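Local coordinates for imelysin (Bacteroides ovatus ATCC 8483, PDB 3OYV), which belongs to the imelysin family, is classed as a putative peptidase and metal-binding outer membrane protein, and is probably involved in bacterial iron uptake, at residues Y130-A135 / S285-F290; W305-N310 / F344-F349. All blocks are in the same frame, centred on the assembly; numbering follows the deposited sequence.

Contact 1 of 2, residues Y130-A135 / S285-F290; sequences YSIRNA and SEAFLF
Ser131 meets the turn at Ala287 through its hydroxyl. The backbone N of Ala287 donates to Ser131 OG over 2.9 Å, with an N-H...O angle of 154°. The same OG is also hydrogen-bonded to the carbonyl O of Lys284, so one buried hydroxyl joins two backbone groups of the loop. With OG anti to the backbone N (chi1 -170°), the hydroxyl projects from the helix into this turn. The methyl of Ala287 packs tightly against it, its CB 3.1 Å from Ser131 OG, and also comes 3.6 Å from the backbone N of Ile132. Ile132 CG1, 4.0 Å from Ala287 CB, makes the apolar side-chain contact here. The Phe288 ring approaches obliquely, with CE1 3.8 Å from Ser131 OG. Ser285 O sits over the centre of that ring, 3.4 Å above its plane, and accepts from the backbone N of Phe288 at 3.0 Å, which closes the turn. Further out, Glu286 makes a salt bridge with Lys93. The contact is buried packing of helix 121-137 on the loop after helix 265-283, in a mainly helical chain. Helix 71-102 packs on Ile132 and Ala135, and helix 223-261 packs on Ala135 and Phe288.

Contact 2 of 2, residues W305-N310 / F344-F349; sequences WPLDQN and FHTLEF
Trp305 and His345 form a T-shaped (edge-to-face) aromatic pair where an extended loop runs into the N-cap of helix 309-316 and packs on helix 343-351. That helix carries the GxHxxE motif of imelysin-like proteins, with His345 and Glu348 as its histidine and glutamate; the motif may serve metal binding. The edge of the indole points at the imidazole face. The centroid of its six-membered ring lies 5.3 Å from that of His345, with the planes at 65°. Trp305 CG is anti to the backbone N (chi1 -178°), which carries the indole toward the helix and puts CE3 3.8 Å from His345 CB. Leu307 packs next to this pair. Its CD1 reaches the backbone O of His345 at 3.4 Å, and its CD2 lies 3.6 Å from Thr346 OG1. That hydroxyl is hydrogen-bonded to the carbonyl O of Arg342; its contact with Leu307 is van der Waals only.

The other end is looser. Gln309 CB approaches the Phe349 ring obliquely and comes no nearer than 4.2 Å, to CE2. Gln309 OE1 is hydrogen-bonded to the hydroxyl of Tyr117, whose ring also packs edge-to-face with Phe349. Pro306 is exposed and points away from the helix. No hydrogen bond crosses between the two segments.

Both imidazole nitrogens are hydrogen-bonded, neither of them to 305-310. His345 NE2 bonds an unidentified molecule, probably from the crystallisation liquor, though such molecules often mark pockets. His345 ND1 donates to Glu348 OE1, 2.8 Å away and nearly straight at 173°. OE1 lies close to the imidazole plane and is met on its syn side, tilted out of the carboxylate plane.

How the contacts relate
From the N terminus, the chain first reaches contact 1 on helix 121-137. It then runs through the mostly helical 149 residues between the two segments, including helices 158-177, 189-214, 223-261 and 265-283, before 285-290 closes that long loop. Contact 2 opens later at 305-310 and closes at 344-349 after only 33 residues. The two contacts therefore follow in series and neither nest nor cross. Their centres are 23 Å apart and their nearest atoms about 7 Å apart, without touching. Contact 1 ties helix 121-137 to the loop after helix 265-283, whereas contact 2 fastens the later loop and helix start to helix 343-351. Helix 265-283 lies near both: its C-terminal end leads toward 285-290, and Trp275 and Arg279 touch 344-349.

Contact 1 of 2, residues Y130-A135 / S285-F290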
loop_
_atom_site.group_PDB
_atom_site.type_symbol
_atom_site.label_atom_id
_atom_site.label_comp_id
_atom_site.label_asym_id
_atom_site.label_seq_id
_atom_site.Cartn_x
_atom_site.Cartn_y
_atom_site.Cartn_z
ATOM N N TYR A 130 -0.451 10.443 1.485
ATOM C CA TYR A 130 -0.484 10.655 2.926
ATOM C C TYR A 130 0.585 9.877 3.663
ATOM O O TYR A 130 1.003 10.310 4.721
ATOM C CB TYR A 130 -1.868 10.359 3.499
ATOM C CG TYR A 130 -2.908 11.374 3.104
ATOM C CD1 TYR A 130 -2.578 12.721 3.005
ATOM C CD2 TYR A 130 -4.219 11.000 2.841
ATOM C CE1 TYR A 130 -3.519 13.668 2.649
ATOM C CE2 TYR A 130 -5.181 11.953 2.487
ATOM C CZ TYR A 130 -4.805 13.270 2.399
ATOM O OH TYR A 130 -5.745 14.217 2.048
ATOM N N SER A 131 1.059 8.774 3.093
ATOM C CA SER A 131 2.227 8.090 3.652
ATOM C C SER A 131 3.455 9.008 3.689
ATOM O O SER A 131 4.192 9.067 4.696
ATOM C CB SER A 131 2.531 6.807 2.885
ATOM O OG SER A 131 3.511 6.021 3.558
ATOM N N ILE A 132 3.635 9.767 2.614
ATOM C CA ILE A 132 4.717 10.751 2.565
ATOM C C ILE A 132 4.494 11.849 3.630
ATOM O O ILE A 132 5.433 12.225 4.358
ATOM C CB ILE A 132 4.815 11.423 1.170
ATOM C CG1 ILE A 132 5.101 10.377 0.100
ATOM C CG2 ILE A 132 5.864 12.539 1.186
ATOM C CD1 ILE A 132 5.020 10.962 -1.337
ATOM N N ARG A 133 3.272 12.358 3.714
ATOM C CA ARG A 133 2.939 13.313 4.753
ATOM C C ARG A 133 3.321 12.784 6.129
ATOM O O ARG A 133 3.977 13.474 6.904
ATOM C CB ARG A 133 1.460 13.634 4.715
ATOM C CG ARG A 133 1.071 14.704 5.725
ATOM C CD ARG A 133 -0.387 14.613 6.070
ATOM N NE ARG A 133 -0.744 13.319 6.654
ATOM C CZ ARG A 133 -1.972 12.971 6.970
ATOM N NH1 ARG A 133 -2.983 13.831 6.767
ATOM N NH2 ARG A 133 -2.221 11.771 7.484
ATOM N N ASN A 134 2.892 11.565 6.436
ATOM C CA ASN A 134 3.196 10.979 7.739
ATOM C C ASN A 134 4.683 10.896 7.999
ATOM O O ASN A 134 5.153 11.229 9.090
ATOM C CB ASN A 134 2.551 9.610 7.872
ATOM C CG ASN A 134 1.032 9.666 7.913
ATOM O OD1 ASN A 134 0.423 10.754 7.954
ATOM N ND2 ASN A 134 0.398 8.499 7.901
ATOM N N ALA A 135 5.448 10.468 7.004
ATOM C CA ALA A 135 6.898 10.363 7.143
ATOM C C ALA A 135 7.507 11.726 7.440
ATOM O O ALA A 135 8.384 11.829 8.293
ATOM C CB ALA A 135 7.558 9.763 5.870
ATOM N N SER A 285 1.402 2.991 4.233
ATOM C CA SER A 285 2.752 2.509 4.474
ATOM C C SER A 285 3.611 2.586 3.242
ATOM O O SER A 285 4.785 2.265 3.339
ATOM C CB SER A 285 2.747 1.054 4.984
ATOM O OG SER A 285 2.630 0.098 3.949
ATOM N N GLU A 286 3.082 2.992 2.091
ATOM C CA GLU A 286 3.843 2.828 0.849
ATOM C C GLU A 286 4.965 3.836 0.627
ATOM O O GLU A 286 5.729 3.665 -0.303
ATOM C CB GLU A 286 2.933 2.710 -0.368
ATOM C CG GLU A 286 2.027 1.482 -0.333
ATOM C CD GLU A 286 1.163 1.302 -1.578
ATOM O OE1 GLU A 286 1.598 1.647 -2.709
ATOM O OE2 GLU A 286 0.042 0.816 -1.428
ATOM N N ALA A 287 5.108 4.845 1.499
ATOM C CA ALA A 287 6.311 5.686 1.517
ATOM C C ALA A 287 7.489 5.042 2.240
ATOM O O ALA A 287 8.581 5.596 2.226
ATOM C CB ALA A 287 6.016 7.086 2.099
ATOM N N PHE A 288 7.283 3.875 2.874
ATOM C CA PHE A 288 8.348 3.159 3.543
ATOM C C PHE A 288 8.421 1.712 3.082
ATOM O O PHE A 288 8.441 0.780 3.898
ATOM C CB PHE A 288 8.366 3.307 5.081
ATOM C CG PHE A 288 7.026 3.314 5.771
ATOM C CD1 PHE A 288 6.310 4.482 5.903
ATOM C CD2 PHE A 288 6.565 2.190 6.441
ATOM C CE1 PHE A 288 5.127 4.540 6.635
ATOM C CE2 PHE A 288 5.401 2.215 7.167
ATOM C CZ PHE A 288 4.665 3.392 7.287
ATOM N N LEU A 289 8.503 1.523 1.762
ATOM C CA LEU A 289 8.709 0.192 1.181
ATOM C C LEU A 289 10.201 -0.150 1.179
ATOM O O LEU A 289 10.855 -0.239 0.128
ATOM C CB LEU A 289 8.094 0.110 -0.214
ATOM C CG LEU A 289 6.568 0.230 -0.307
ATOM C CD1 LEU A 289 6.079 0.469 -1.749
ATOM C CD2 LEU A 289 5.879 -1.014 0.295
ATOM N N PHE A 290 10.749 -0.298 2.383
ATOM C CA PHE A 290 12.118 -0.714 2.588
ATOM C C PHE A 290 12.203 -1.608 3.801
ATOM O O PHE A 290 11.252 -1.729 4.561
ATOM C CB PHE A 290 13.082 0.489 2.734
ATOM C CG PHE A 290 12.951 1.249 4.027
ATOM C CD1 PHE A 290 12.076 2.328 4.132
ATOM C CD2 PHE A 290 13.736 0.926 5.101
ATOM C CE1 PHE A 290 12.006 3.043 5.326
ATOM C CE2 PHE A 290 13.654 1.613 6.293
ATOM C CZ PHE A 290 12.808 2.677 6.398
#

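Contact 2 of 2, residues W305-N310 / F344-F349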
loop_
_atom_site.group_PDB
_atom_site.type_symbol
_atom_site.label_atom_id
_atom_site.label_comp_id
_atom_site.label_asym_id
_atom_site.label_seq_id
_atom_site.Cartn_x
_atom_site.Cartn_y
_atom_site.Cartn_z
ATOM N N TRP A 305 0.134 -6.219 -8.505
ATOM C CA TRP A 305 -0.773 -5.680 -9.512
ATOM C C TRP A 305 0.057 -5.471 -10.775
ATOM O O TRP A 305 1.123 -4.892 -10.687
ATOM C CB TRP A 305 -1.424 -4.359 -9.069
ATOM C CG TRP A 305 -2.372 -3.870 -10.104
ATOM C CD1 TRP A 305 -2.132 -2.938 -11.067
ATOM C CD2 TRP A 305 -3.670 -4.387 -10.365
ATOM N NE1 TRP A 305 -3.218 -2.797 -11.862
ATOM C CE2 TRP A 305 -4.184 -3.677 -11.456
ATOM C CE3 TRP A 305 -4.472 -5.347 -9.747
ATOM C CZ2 TRP A 305 -5.448 -3.915 -11.966
ATOM C CZ3 TRP A 305 -5.721 -5.590 -10.249
ATOM C CH2 TRP A 305 -6.215 -4.877 -11.344
ATOM N N PRO A 306 -0.411 -5.939 -11.938
ATOM C CA PRO A 306 -1.647 -6.643 -12.253
ATOM C C PRO A 306 -1.650 -8.090 -11.775
ATOM O O PRO A 306 -0.643 -8.583 -11.308
ATOM C CB PRO A 306 -1.702 -6.588 -13.784
ATOM C CG PRO A 306 -0.329 -6.517 -14.196
ATOM C CD PRO A 306 0.383 -5.684 -13.161
ATOM N N LEU A 307 -2.805 -8.718 -11.890
ATOM C CA LEU A 307 -3.015 -10.100 -11.512
ATOM C C LEU A 307 -3.065 -10.981 -12.759
ATOM O O LEU A 307 -3.300 -10.492 -13.858
ATOM C CB LEU A 307 -4.351 -10.253 -10.783
ATOM C CG LEU A 307 -4.526 -9.380 -9.535
ATOM C CD1 LEU A 307 -5.915 -9.550 -8.936
ATOM C CD2 LEU A 307 -3.423 -9.690 -8.511
ATOM N N ASP A 308 -2.918 -12.289 -12.547
ATOM C CA ASP A 308 -3.240 -13.282 -13.580
ATOM C C ASP A 308 -4.724 -13.605 -13.375
ATOM O O ASP A 308 -5.091 -14.565 -12.687
ATOM C CB ASP A 308 -2.369 -14.524 -13.463
ATOM C CG ASP A 308 -2.569 -15.486 -14.624
ATOM O OD1 ASP A 308 -3.582 -15.346 -15.353
ATOM O OD2 ASP A 308 -1.704 -16.368 -14.771
ATOM N N GLN A 309 -5.580 -12.766 -13.934
ATOM C CA GLN A 309 -7.006 -12.847 -13.673
ATOM C C GLN A 309 -7.606 -14.137 -14.243
ATOM O O GLN A 309 -8.455 -14.782 -13.609
ATOM C CB GLN A 309 -7.710 -11.616 -14.197
ATOM C CG GLN A 309 -7.191 -10.293 -13.627
ATOM C CD GLN A 309 -7.802 -9.100 -14.337
ATOM O OE1 GLN A 309 -8.545 -8.277 -13.738
ATOM N NE2 GLN A 309 -7.521 -8.998 -15.650
ATOM N N ASN A 310 -7.134 -14.555 -15.410
ATOM C CA ASN A 310 -7.642 -15.803 -15.958
ATOM C C ASN A 310 -7.272 -16.999 -15.058
ATOM O O ASN A 310 -8.092 -17.932 -14.921
ATOM C CB ASN A 310 -7.187 -16.024 -17.392
ATOM C CG ASN A 310 -7.604 -17.381 -17.917
ATOM O OD1 ASN A 310 -6.790 -18.276 -18.030
ATOM N ND2 ASN A 310 -8.889 -17.550 -18.155
ATOM N N PHE A 344 -3.773 -8.402 -1.665
ATOM C CA PHE A 344 -4.937 -7.554 -1.517
ATOM C C PHE A 344 -5.820 -7.490 -2.771
ATOM O O PHE A 344 -7.037 -7.437 -2.676
ATOM C CB PHE A 344 -4.526 -6.142 -1.142
ATOM C CG PHE A 344 -4.230 -5.927 0.327
ATOM C CD1 PHE A 344 -5.267 -6.004 1.242
ATOM C CD2 PHE A 344 -2.948 -5.586 0.771
ATOM C CE1 PHE A 344 -5.044 -5.736 2.549
ATOM C CE2 PHE A 344 -2.718 -5.312 2.111
ATOM C CZ PHE A 344 -3.774 -5.424 3.014
ATOM N N HIS A 345 -5.196 -7.410 -3.955
ATOM C CA HIS A 345 -5.980 -7.228 -5.144
ATOM C C HIS A 345 -6.695 -8.502 -5.613
ATOM O O HIS A 345 -7.709 -8.427 -6.271
ATOM C CB HIS A 345 -5.168 -6.575 -6.239
ATOM C CG HIS A 345 -4.732 -5.200 -5.865
ATOM N ND1 HIS A 345 -5.629 -4.173 -5.630
ATOM C CD2 HIS A 345 -3.502 -4.686 -5.676
ATOM C CE1 HIS A 345 -4.953 -3.082 -5.306
ATOM N NE2 HIS A 345 -3.663 -3.377 -5.303
ATOM N N THR A 346 -6.168 -9.659 -5.260
ATOM C CA THR A 346 -6.893 -10.915 -5.497
ATOM C C THR A 346 -8.116 -10.987 -4.602
ATOM O O THR A 346 -9.194 -11.330 -5.060
ATOM C CB THR A 346 -5.987 -12.158 -5.337
ATOM O OG1 THR A 346 -4.985 -12.114 -6.348
ATOM C CG2 THR A 346 -6.821 -13.415 -5.530
ATOM N N LEU A 347 -7.963 -10.636 -3.326
ATOM C CA LEU A 347 -9.152 -10.574 -2.477
ATOM C C LEU A 347 -10.133 -9.542 -2.973
ATOM O O LEU A 347 -11.324 -9.776 -2.950
ATOM C CB LEU A 347 -8.739 -10.321 -1.054
ATOM C CG LEU A 347 -9.763 -10.619 0.008
ATOM C CD1 LEU A 347 -10.459 -11.971 -0.174
ATOM C CD2 LEU A 347 -9.028 -10.533 1.393
ATOM N N GLU A 348 -9.605 -8.410 -3.428
ATOM C CA GLU A 348 -10.464 -7.387 -4.013
ATOM C C GLU A 348 -11.311 -7.944 -5.178
ATOM O O GLU A 348 -12.522 -7.702 -5.268
ATOM C CB GLU A 348 -9.594 -6.199 -4.491
ATOM C CG GLU A 348 -10.355 -4.940 -4.877
ATOM C CD GLU A 348 -9.483 -3.967 -5.674
ATOM O OE1 GLU A 348 -8.349 -4.322 -6.027
ATOM O OE2 GLU A 348 -9.992 -2.873 -5.981
ATOM N N PHE A 349 -10.642 -8.681 -6.068
ATOM C CA PHE A 349 -11.332 -9.316 -7.218
ATOM C C PHE A 349 -12.475 -10.222 -6.758
ATOM O O PHE A 349 -13.531 -10.269 -7.372
ATOM C CB PHE A 349 -10.285 -10.127 -7.985
ATOM C CG PHE A 349 -10.804 -10.890 -9.185
ATOM C CD1 PHE A 349 -11.410 -12.116 -9.047
ATOM C CD2 PHE A 349 -10.548 -10.441 -10.461
ATOM C CE1 PHE A 349 -11.853 -12.800 -10.162
ATOM C CE2 PHE A 349 -10.969 -11.154 -11.573
ATOM C CZ PHE A 349 -11.634 -12.311 -11.412
#